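PDB 6EP3: Lmo0651 protein from Listeria monocytogenes serovar 1/2a, which controls expression of the agr system and mediates virulence, probably by binding specific regulatory DNA sequences as a GntR-family transcription factor. Local coordinates for residues N3-L8 with V12-L17; A94-A99 with L197-I202; I167-S172 with A207-Q212. All coordinates share one frame; numbering follows the deposited sequence.

In the fold
Read from the N terminus, contact 1 comes first and closes a short loop: the leader 3-8 folds back on helix 8-21, which it opens, in the GntR-family DNA-binding region. The other two lie in the helical FCD region. Contact 2 brings helix 77-101 against the start of helix 195-219, closing a loop of 97 residues, mostly helical. Contact 3 ties the turn between helices 147-163 and 173-192 to a later part of helix 195-219. Contacts 2 and 3 therefore cross along the chain and share that last helix, with nearest atoms about 5 Å apart. Contact 1 stands in series with both, its centre about 40 Å from that of contact 2.

Contact 1: N3-L8 with V12-L17; sequences NKFKTL and VYNLLL
Phe5 and Asn14 make the main side-chain meeting between the N-terminal leader 3-8 and the helical segment 12-17, a small example of how an irregular chain end can be folded back on the helix it leads into. Two adjacent ring carbons of Phe5 meet the CB of Asn14: CE2 at 3.7 Å and CZ at 3.8 Å. The approach is oblique, with the ring and amide planes turned 48° from each other. With CG of Phe5 opposite its carbonyl carbon (chi1 -61°), the ring is carried from the leader toward the helix, where it also touches Lys10 and Met11.

The polar part belongs to the backbone. Val12 N donates to Leu8 O at 3.1 Å in a nearly straight bond (170°), an early i to i+4 link of helix 8-21. The same turn of helix brings Val12 CG2 to 3.4 Å from Leu8 O. Just ahead of it, Thr7 is the N-cap, its OG1 accepting from Lys10 N.

Apolar packing between the segments is thinner: Leu8 CD1 comes only to 4.3 Å from Val12 CG2.

Further along, the buried Val12 packs against Phe40, Leu16 faces helices 33-40 and 44-56, and Tyr13 touches both helix 44-56 and Phe158 of helix 147-163. A first helix packed on the two that follow, ahead of a two-stranded hairpin (the wing), is the arrangement of the winged helix-turn-helix domain of GntR-type regulators.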
loop_
_atom_site.group_PDB
_atom_site.type_symbol
_atom_site.label_atom_id
_atom_site.label_comp_id
_atom_site.label_asym_id
_atom_site.label_seq_id
_atom_site.Cartn_x
_atom_site.Cartn_y
_atom_site.Cartn_z
ATOM N N ASN B 3 0.917 25.472 11.945
ATOM C CA ASN B 3 1.666 26.695 12.209
ATOM C C ASN B 3 1.261 27.849 11.293
ATOM O O ASN B 3 1.276 29.010 11.703
ATOM C CB ASN B 3 3.169 26.430 12.077
ATOM C CG ASN B 3 3.998 27.361 12.933
ATOM O OD1 ASN B 3 3.493 27.961 13.882
ATOM N ND2 ASN B 3 5.276 27.490 12.602
ATOM N N LYS B 4 0.897 27.523 10.054
ATOM C CA LYS B 4 0.546 28.527 9.058
ATOM C C LYS B 4 -0.463 27.881 8.105
ATOM O O LYS B 4 -0.174 27.616 6.932
ATOM C CB LYS B 4 1.823 29.054 8.386
ATOM C CG LYS B 4 2.276 30.399 8.987
ATOM C CD LYS B 4 3.624 30.852 8.461
ATOM C CE LYS B 4 3.657 32.351 8.253
ATOM N NZ LYS B 4 2.720 33.024 9.205
ATOM N N PHE B 5 -1.671 27.637 8.616
ATOM C CA PHE B 5 -2.702 26.914 7.887
ATOM C C PHE B 5 -3.492 27.834 6.967
ATOM O O PHE B 5 -3.607 29.041 7.202
ATOM C CB PHE B 5 -3.656 26.227 8.867
ATOM C CG PHE B 5 -2.981 25.228 9.760
ATOM C CD1 PHE B 5 -2.894 25.460 11.122
ATOM C CD2 PHE B 5 -2.429 24.065 9.244
ATOM C CE1 PHE B 5 -2.275 24.552 11.958
ATOM C CE2 PHE B 5 -1.805 23.150 10.076
ATOM C CZ PHE B 5 -1.730 23.394 11.435
ATOM N N LYS B 6 -4.024 27.237 5.899
ATOM C CA LYS B 6 -4.865 27.931 4.939
ATOM C C LYS B 6 -6.300 27.433 4.907
ATOM O O LYS B 6 -7.166 28.150 4.399
ATOM C CB LYS B 6 -4.278 27.811 3.522
ATOM C CG LYS B 6 -2.871 28.355 3.382
ATOM C CD LYS B 6 -2.909 29.861 3.195
ATOM C CE LYS B 6 -1.801 30.349 2.279
ATOM N NZ LYS B 6 -1.455 31.772 2.560
ATOM N N THR B 7 -6.577 26.242 5.434
ATOM C CA THR B 7 -7.931 25.712 5.503
ATOM C C THR B 7 -8.199 25.165 6.897
ATOM O O THR B 7 -7.277 24.759 7.610
ATOM C CB THR B 7 -8.166 24.589 4.483
ATOM O OG1 THR B 7 -7.484 23.407 4.916
ATOM C CG2 THR B 7 -7.660 24.986 3.105
ATOM N N LEU B 8 -9.480 25.134 7.272
ATOM C CA LEU B 8 -9.838 24.607 8.583
ATOM C C LEU B 8 -9.681 23.094 8.634
ATOM O O LEU B 8 -9.332 22.545 9.686
ATOM C CB LEU B 8 -11.269 25.005 8.947
ATOM C CG LEU B 8 -11.746 24.494 10.306
ATOM C CD1 LEU B 8 -10.849 25.030 11.406
ATOM C CD2 LEU B 8 -13.191 24.878 10.562
ATOM N N VAL B 12 -7.195 20.972 11.377
ATOM C CA VAL B 12 -7.730 19.962 12.285
ATOM C C VAL B 12 -6.983 18.654 12.083
ATOM O O VAL B 12 -6.461 18.057 13.035
ATOM C CB VAL B 12 -9.242 19.787 12.062
ATOM C CG1 VAL B 12 -9.725 18.485 12.682
ATOM C CG2 VAL B 12 -9.993 20.965 12.633
ATOM N N TYR B 13 -6.862 18.235 10.818
ATOM C CA TYR B 13 -6.071 17.060 10.484
ATOM C C TYR B 13 -4.724 17.121 11.187
ATOM O O TYR B 13 -4.411 16.281 12.042
ATOM C CB TYR B 13 -5.902 16.963 8.964
ATOM C CG TYR B 13 -4.963 15.867 8.507
ATOM C CD1 TYR B 13 -5.436 14.587 8.266
ATOM C CD2 TYR B 13 -3.610 16.116 8.297
ATOM C CE1 TYR B 13 -4.591 13.580 7.845
ATOM C CE2 TYR B 13 -2.756 15.114 7.874
ATOM C CZ TYR B 13 -3.254 13.845 7.652
ATOM O OH TYR B 13 -2.414 12.841 7.231
ATOM N N ASN B 14 -3.947 18.165 10.881
ATOM C CA ASN B 14 -2.624 18.304 11.474
ATOM C C ASN B 14 -2.705 18.239 12.990
ATOM O O ASN B 14 -1.955 17.495 13.631
ATOM C CB ASN B 14 -1.977 19.610 11.014
ATOM C CG ASN B 14 -1.357 19.491 9.639
ATOM O OD1 ASN B 14 -2.028 19.678 8.623
ATOM N ND2 ASN B 14 -0.072 19.164 9.597
ATOM N N LEU B 15 -3.656 18.975 13.573
ATOM C CA LEU B 15 -3.834 18.948 15.018
ATOM C C LEU B 15 -3.980 17.512 15.502
ATOM O O LEU B 15 -3.198 17.037 16.336
ATOM C CB LEU B 15 -5.050 19.789 15.407
ATOM C CG LEU B 15 -4.777 21.289 15.546
ATOM C CD1 LEU B 15 -6.027 22.028 16.002
ATOM C CD2 LEU B 15 -3.612 21.549 16.492
ATOM N N LEU B 16 -4.946 16.788 14.931
ATOM C CA LEU B 16 -5.139 15.399 15.319
ATOM C C LEU B 16 -3.860 14.603 15.116
ATOM O O LEU B 16 -3.448 13.837 15.998
ATOM C CB LEU B 16 -6.291 14.790 14.521
ATOM C CG LEU B 16 -6.884 13.502 15.087
ATOM C CD1 LEU B 16 -7.377 13.739 16.504
ATOM C CD2 LEU B 16 -8.013 12.997 14.203
ATOM N N LEU B 17 -3.176 14.832 13.992
ATOM C CA LEU B 17 -1.962 14.078 13.712
ATOM C C LEU B 17 -0.919 14.312 14.788
ATOM O O LEU B 17 -0.214 13.378 15.200
ATOM C CB LEU B 17 -1.405 14.464 12.342
ATOM C CG LEU B 17 -0.058 13.823 12.005
ATOM C CD1 LEU B 17 -0.189 12.309 11.988
ATOM C CD2 LEU B 17 0.471 14.329 10.674
#

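Contact 2: A94-A99 with L197-I202; sequences AIAKAA and LARKTI. With SO4 (sulfate ion), chain P.
Ile95 and Arg199 mark the close part of this meeting between helices 77-101 and 195-219 of the FCD region. The short segments run almost exactly antiparallel (172°), their axes 10.6 Å apart at the closest point. On the buried side, Ile95 uses both its branches: CG2 lies 3.8 Å from Arg199 CG, and CG1 lies 3.9 Å from Ile202 CD1. The Ile95 and Arg199 side chains lie alongside with their ends pointing opposite ways, whereas the two isoleucines cross at a slant, and Phe143 adds a further apolar neighbour to Ile95.

Toward solvent the packing gives way to one long side chain. Arg199 bends at chi3 (74°), bringing its guanidinium over Ala96, whose CB sits 3.7 Å from Arg199 CZ, over one face and toward the rim. The outer edge grips a sulfate, probably from the crystallisation liquor, through two bonds: Arg199 NH1 to O4 at 2.8 Å and Arg199 NH2 to O3 at 2.9 Å. NH2 also forms a salt bridge with Asp92 of the same chain.

The arginine thus plays two parts: its methylene stem completes the apolar seam, while its charged head has a carboxylate partner and can still hold an added anion.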
loop_
_atom_site.group_PDB
_atom_site.type_symbol
_atom_site.label_atom_id
_atom_site.label_comp_id
_atom_site.label_asym_id
_atom_site.label_seq_id
_atom_site.Cartn_x
_atom_site.Cartn_y
_atom_site.Cartn_z
ATOM N N ALA B 94 11.446 -2.714 -9.816
ATOM C CA ALA B 94 11.271 -1.666 -10.816
ATOM C C ALA B 94 12.427 -1.665 -11.802
ATOM O O ALA B 94 12.221 -1.643 -13.024
ATOM C CB ALA B 94 11.151 -0.301 -10.136
ATOM N N ILE B 95 13.657 -1.694 -11.286
ATOM C CA ILE B 95 14.818 -1.671 -12.171
ATOM C C ILE B 95 14.860 -2.931 -13.027
ATOM O O ILE B 95 15.147 -2.875 -14.231
ATOM C CB ILE B 95 16.110 -1.473 -11.357
ATOM C CG1 ILE B 95 16.052 -0.146 -10.602
ATOM C CG2 ILE B 95 17.320 -1.455 -12.265
ATOM C CD1 ILE B 95 15.623 1.015 -11.472
ATOM N N ALA B 96 14.542 -4.083 -12.434
ATOM C CA ALA B 96 14.551 -5.333 -13.187
ATOM C C ALA B 96 13.525 -5.304 -14.315
ATOM O O ALA B 96 13.815 -5.711 -15.445
ATOM C CB ALA B 96 14.292 -6.512 -12.248
ATOM N N LYS B 97 12.311 -4.836 -14.021
ATOM C CA LYS B 97 11.275 -4.776 -15.046
ATOM C C LYS B 97 11.655 -3.810 -16.157
ATOM O O LYS B 97 11.512 -4.131 -17.344
ATOM C CB LYS B 97 9.939 -4.378 -14.418
ATOM C CG LYS B 97 8.764 -4.413 -15.387
ATOM C CD LYS B 97 7.504 -3.840 -14.752
ATOM C CE LYS B 97 6.343 -3.815 -15.738
ATOM N NZ LYS B 97 5.178 -3.071 -15.187
ATOM N N ALA B 98 12.146 -2.622 -15.794
ATOM C CA ALA B 98 12.527 -1.650 -16.814
ATOM C C ALA B 98 13.625 -2.201 -17.712
ATOM O O ALA B 98 13.558 -2.067 -18.939
ATOM C CB ALA B 98 12.974 -0.343 -16.159
ATOM N N ALA B 99 14.624 -2.861 -17.121
ATOM C CA ALA B 99 15.707 -3.412 -17.922
ATOM C C ALA B 99 15.234 -4.577 -18.782
ATOM O O ALA B 99 15.690 -4.740 -19.919
ATOM C CB ALA B 99 16.855 -3.846 -17.016
ATOM N N LEU B 197 24.982 -3.888 -11.917
ATOM C CA LEU B 197 25.793 -3.049 -11.042
ATOM C C LEU B 197 24.934 -2.012 -10.332
ATOM O O LEU B 197 25.112 -1.764 -9.134
ATOM C CB LEU B 197 26.901 -2.373 -11.851
ATOM C CG LEU B 197 28.277 -3.039 -11.785
ATOM C CD1 LEU B 197 29.275 -2.306 -12.665
ATOM C CD2 LEU B 197 28.774 -3.096 -10.351
ATOM N N ALA B 198 23.982 -1.410 -11.050
ATOM C CA ALA B 198 23.071 -0.462 -10.415
ATOM C C ALA B 198 22.236 -1.137 -9.333
ATOM O O ALA B 198 22.004 -0.563 -8.262
ATOM C CB ALA B 198 22.170 0.184 -11.467
ATOM N N ARG B 199 21.775 -2.360 -9.590
ATOM C CA ARG B 199 20.954 -3.047 -8.602
ATOM C C ARG B 199 21.764 -3.399 -7.361
ATOM O O ARG B 199 21.283 -3.249 -6.230
ATOM C CB ARG B 199 20.329 -4.296 -9.215
ATOM C CG ARG B 199 19.349 -3.997 -10.329
ATOM C CD ARG B 199 18.917 -5.272 -11.020
ATOM N NE ARG B 199 17.995 -6.038 -10.193
ATOM C CZ ARG B 199 17.524 -7.234 -10.523
ATOM N NH1 ARG B 199 17.895 -7.797 -11.665
ATOM N NH2 ARG B 199 16.685 -7.864 -9.715
ATOM N N LYS B 200 23.012 -3.834 -7.547
ATOM C CA LYS B 200 23.841 -4.125 -6.384
ATOM C C LYS B 200 24.230 -2.850 -5.644
ATOM O O LYS B 200 24.368 -2.866 -4.416
ATOM C CB LYS B 200 25.074 -4.925 -6.800
ATOM C CG LYS B 200 24.732 -6.245 -7.494
ATOM C CD LYS B 200 23.593 -6.987 -6.771
ATOM C CE LYS B 200 23.817 -8.492 -6.739
ATOM N NZ LYS B 200 24.041 -9.013 -5.360
ATOM N N THR B 201 24.345 -1.723 -6.351
ATOM C CA THR B 201 24.581 -0.454 -5.670
ATOM C C THR B 201 23.370 -0.041 -4.844
ATOM O O THR B 201 23.514 0.457 -3.722
ATOM C CB THR B 201 24.924 0.638 -6.685
ATOM O OG1 THR B 201 25.971 0.178 -7.549
ATOM C CG2 THR B 201 25.387 1.896 -5.971
ATOM N N ILE B 202 22.169 -0.233 -5.393
ATOM C CA ILE B 202 20.941 0.027 -4.643
ATOM C C ILE B 202 20.909 -0.824 -3.380
ATOM O O ILE B 202 20.581 -0.347 -2.283
ATOM C CB ILE B 202 19.712 -0.252 -5.525
ATOM C CG1 ILE B 202 19.647 0.730 -6.693
ATOM C CG2 ILE B 202 18.434 -0.201 -4.699
ATOM C CD1 ILE B 202 18.603 0.366 -7.719
HETATM S S SO4 P . 15.830 -11.038 -11.832
HETATM O O1 SO4 P . 16.472 -12.246 -11.322
HETATM O O2 SO4 P . 14.727 -11.404 -12.715
HETATM O O3 SO4 P . 15.315 -10.253 -10.714
HETATM O O4 SO4 P . 16.805 -10.251 -12.579
#

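Contact 3: I167-S172 with A207-Q212; sequences INMFKS and AELTIQ. With EDO (1,2-ethanediol), chain N.
Met169 and Gln212 mark the closest backbone approach, 6.8 Å between their CA atoms, where a turn with partly helical backbone angles faces the regular helix 195-219. The setting is the all-helical bundle of the FCD domain, and the turn joins helices 147-163 and 173-192.

The thioether of Met169 is the principal bridge. Its CG lies opposite the backbone N (chi1 174°), an extended start that carries the sulfur across to the helix. There Met169 SD meets Gln212 CB at 3.6 Å and, beside it, Leu209 CD2 at 3.7 Å; the methionine crosses both side chains at about a right angle. That same leucine methyl is also approached obliquely by the Phe170 ring, with Phe170 CE1 at 4.2 Å. Phe170 also makes edge-to-face stacks with Tyr129 and His133 of helix 126-142, so the turn touches that helix as well as helix 195-219.

The far end of Gln212 turns along its own helix. Its chain bends at chi2 (-51°), and Gln212 NE2 donates to Glu208 OE2 at 2.9 Å, close to the amide plane.

At the other end of the turn, Ser172 is the N-cap of helix 173-192, its OG bonded to Ile175 N. A 1,2-ethanediol, probably from the crystallisation liquor and also hydrogen-bonded to Val173 N and Glu174 N, makes a weak hydrogen bond through O2 to Ser172 OG at 3.3 Å.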
loop_
_atom_site.group_PDB
_atom_site.type_symbol
_atom_site.label_atom_id
_atom_site.label_comp_id
_atom_site.label_asym_id
_atom_site.label_seq_id
_atom_site.Cartn_x
_atom_site.Cartn_y
_atom_site.Cartn_z
ATOM N N ILE B 167 15.121 10.299 10.086
ATOM C CA ILE B 167 15.714 11.492 9.493
ATOM C C ILE B 167 16.950 11.926 10.272
ATOM O O ILE B 167 17.869 12.525 9.702
ATOM C CB ILE B 167 14.668 12.622 9.415
ATOM C CG1 ILE B 167 15.198 13.801 8.595
ATOM C CG2 ILE B 167 14.254 13.076 10.813
ATOM C CD1 ILE B 167 14.182 14.902 8.384
ATOM N N ASN B 168 17.009 11.615 11.572
ATOM C CA ASN B 168 18.165 11.990 12.383
ATOM C C ASN B 168 19.458 11.402 11.835
ATOM O O ASN B 168 20.534 11.979 12.029
ATOM C CB ASN B 168 17.947 11.553 13.832
ATOM C CG ASN B 168 16.811 12.303 14.500
ATOM O OD1 ASN B 168 16.221 13.209 13.911
ATOM N ND2 ASN B 168 16.489 11.919 15.730
ATOM N N MET B 169 19.371 10.255 11.161
ATOM C CA MET B 169 20.532 9.662 10.507
ATOM C C MET B 169 21.213 10.651 9.569
ATOM O O MET B 169 22.447 10.695 9.483
ATOM C CB MET B 169 20.080 8.411 9.754
ATOM C CG MET B 169 21.114 7.727 8.900
ATOM S SD MET B 169 20.313 6.427 7.931
ATOM C CE MET B 169 18.745 7.190 7.548
ATOM N N PHE B 170 20.430 11.468 8.877
ATOM C CA PHE B 170 20.976 12.431 7.934
ATOM C C PHE B 170 21.412 13.734 8.600
ATOM O O PHE B 170 21.754 14.690 7.897
ATOM C CB PHE B 170 19.956 12.699 6.826
ATOM C CG PHE B 170 19.617 11.478 6.021
ATOM C CD1 PHE B 170 20.595 10.833 5.280
ATOM C CD2 PHE B 170 18.332 10.962 6.021
ATOM C CE1 PHE B 170 20.297 9.705 4.540
ATOM C CE2 PHE B 170 18.025 9.831 5.284
ATOM C CZ PHE B 170 19.009 9.201 4.543
ATOM N N LYS B 171 21.424 13.796 9.933
ATOM C CA LYS B 171 22.108 14.898 10.595
ATOM C C LYS B 171 23.612 14.830 10.372
ATOM O O LYS B 171 24.298 15.848 10.504
ATOM C CB LYS B 171 21.799 14.901 12.094
ATOM C CG LYS B 171 20.355 15.233 12.426
ATOM C CD LYS B 171 20.105 15.260 13.924
ATOM C CE LYS B 171 18.676 15.680 14.229
ATOM N NZ LYS B 171 18.361 15.585 15.683
ATOM N N SER B 172 24.130 13.654 10.028
ATOM C CA SER B 172 25.542 13.492 9.710
ATOM C C SER B 172 25.798 13.917 8.270
ATOM O O SER B 172 25.220 13.350 7.330
ATOM C CB SER B 172 25.980 12.047 9.920
ATOM O OG SER B 172 27.100 11.740 9.106
ATOM N N ALA B 207 21.479 -1.464 2.477
ATOM C CA ALA B 207 22.113 -2.182 3.578
ATOM C C ALA B 207 22.830 -1.226 4.520
ATOM O O ALA B 207 22.732 -1.353 5.750
ATOM C CB ALA B 207 23.090 -3.224 3.031
ATOM N N GLU B 208 23.540 -0.246 3.962
ATOM C CA GLU B 208 24.236 0.710 4.813
ATOM C C GLU B 208 23.247 1.580 5.577
ATOM O O GLU B 208 23.457 1.877 6.761
ATOM C CB GLU B 208 25.188 1.564 3.980
ATOM C CG GLU B 208 25.925 2.629 4.775
ATOM C CD GLU B 208 26.775 2.040 5.887
ATOM O OE1 GLU B 208 27.306 0.921 5.707
ATOM O OE2 GLU B 208 26.911 2.698 6.940
ATOM N N LEU B 209 22.141 1.973 4.938
ATOM C CA LEU B 209 21.170 2.782 5.668
ATOM C C LEU B 209 20.435 1.968 6.725
ATOM O O LEU B 209 20.048 2.516 7.761
ATOM C CB LEU B 209 20.180 3.429 4.704
ATOM C CG LEU B 209 20.806 4.416 3.717
ATOM C CD1 LEU B 209 19.822 4.811 2.627
ATOM C CD2 LEU B 209 21.305 5.644 4.470
ATOM N N THR B 210 20.295 0.656 6.520
ATOM C CA THR B 210 19.740 -0.211 7.555
ATOM C C THR B 210 20.680 -0.300 8.747
ATOM O O THR B 210 20.253 -0.211 9.909
ATOM C CB THR B 210 19.479 -1.604 6.977
ATOM O OG1 THR B 210 18.490 -1.523 5.943
ATOM C CG2 THR B 210 19.015 -2.563 8.058
ATOM N N ILE B 211 21.973 -0.485 8.471
ATOM C CA ILE B 211 22.966 -0.474 9.539
ATOM C C ILE B 211 22.881 0.830 10.322
ATOM O O ILE B 211 22.885 0.833 11.560
ATOM C CB ILE B 211 24.378 -0.695 8.967
ATOM C CG1 ILE B 211 24.646 -2.186 8.775
ATOM C CG2 ILE B 211 25.427 -0.098 9.891
ATOM C CD1 ILE B 211 24.877 -2.927 10.074
ATOM N N GLN B 212 22.776 1.955 9.614
ATOM C CA GLN B 212 22.713 3.234 10.313
ATOM C C GLN B 212 21.409 3.388 11.089
ATOM O O GLN B 212 21.403 3.990 12.168
ATOM C CB GLN B 212 22.898 4.388 9.329
ATOM C CG GLN B 212 24.302 4.496 8.767
ATOM C CD GLN B 212 25.366 4.494 9.849
ATOM O OE1 GLN B 212 25.193 5.087 10.918
ATOM N NE2 GLN B 212 26.485 3.840 9.568
HETATM C C1 EDO N . 29.030 15.525 11.039
HETATM O O1 EDO N . 28.006 15.823 10.085
HETATM C C2 EDO N . 29.303 14.025 11.032
HETATM O O2 EDO N . 29.756 13.636 9.731
#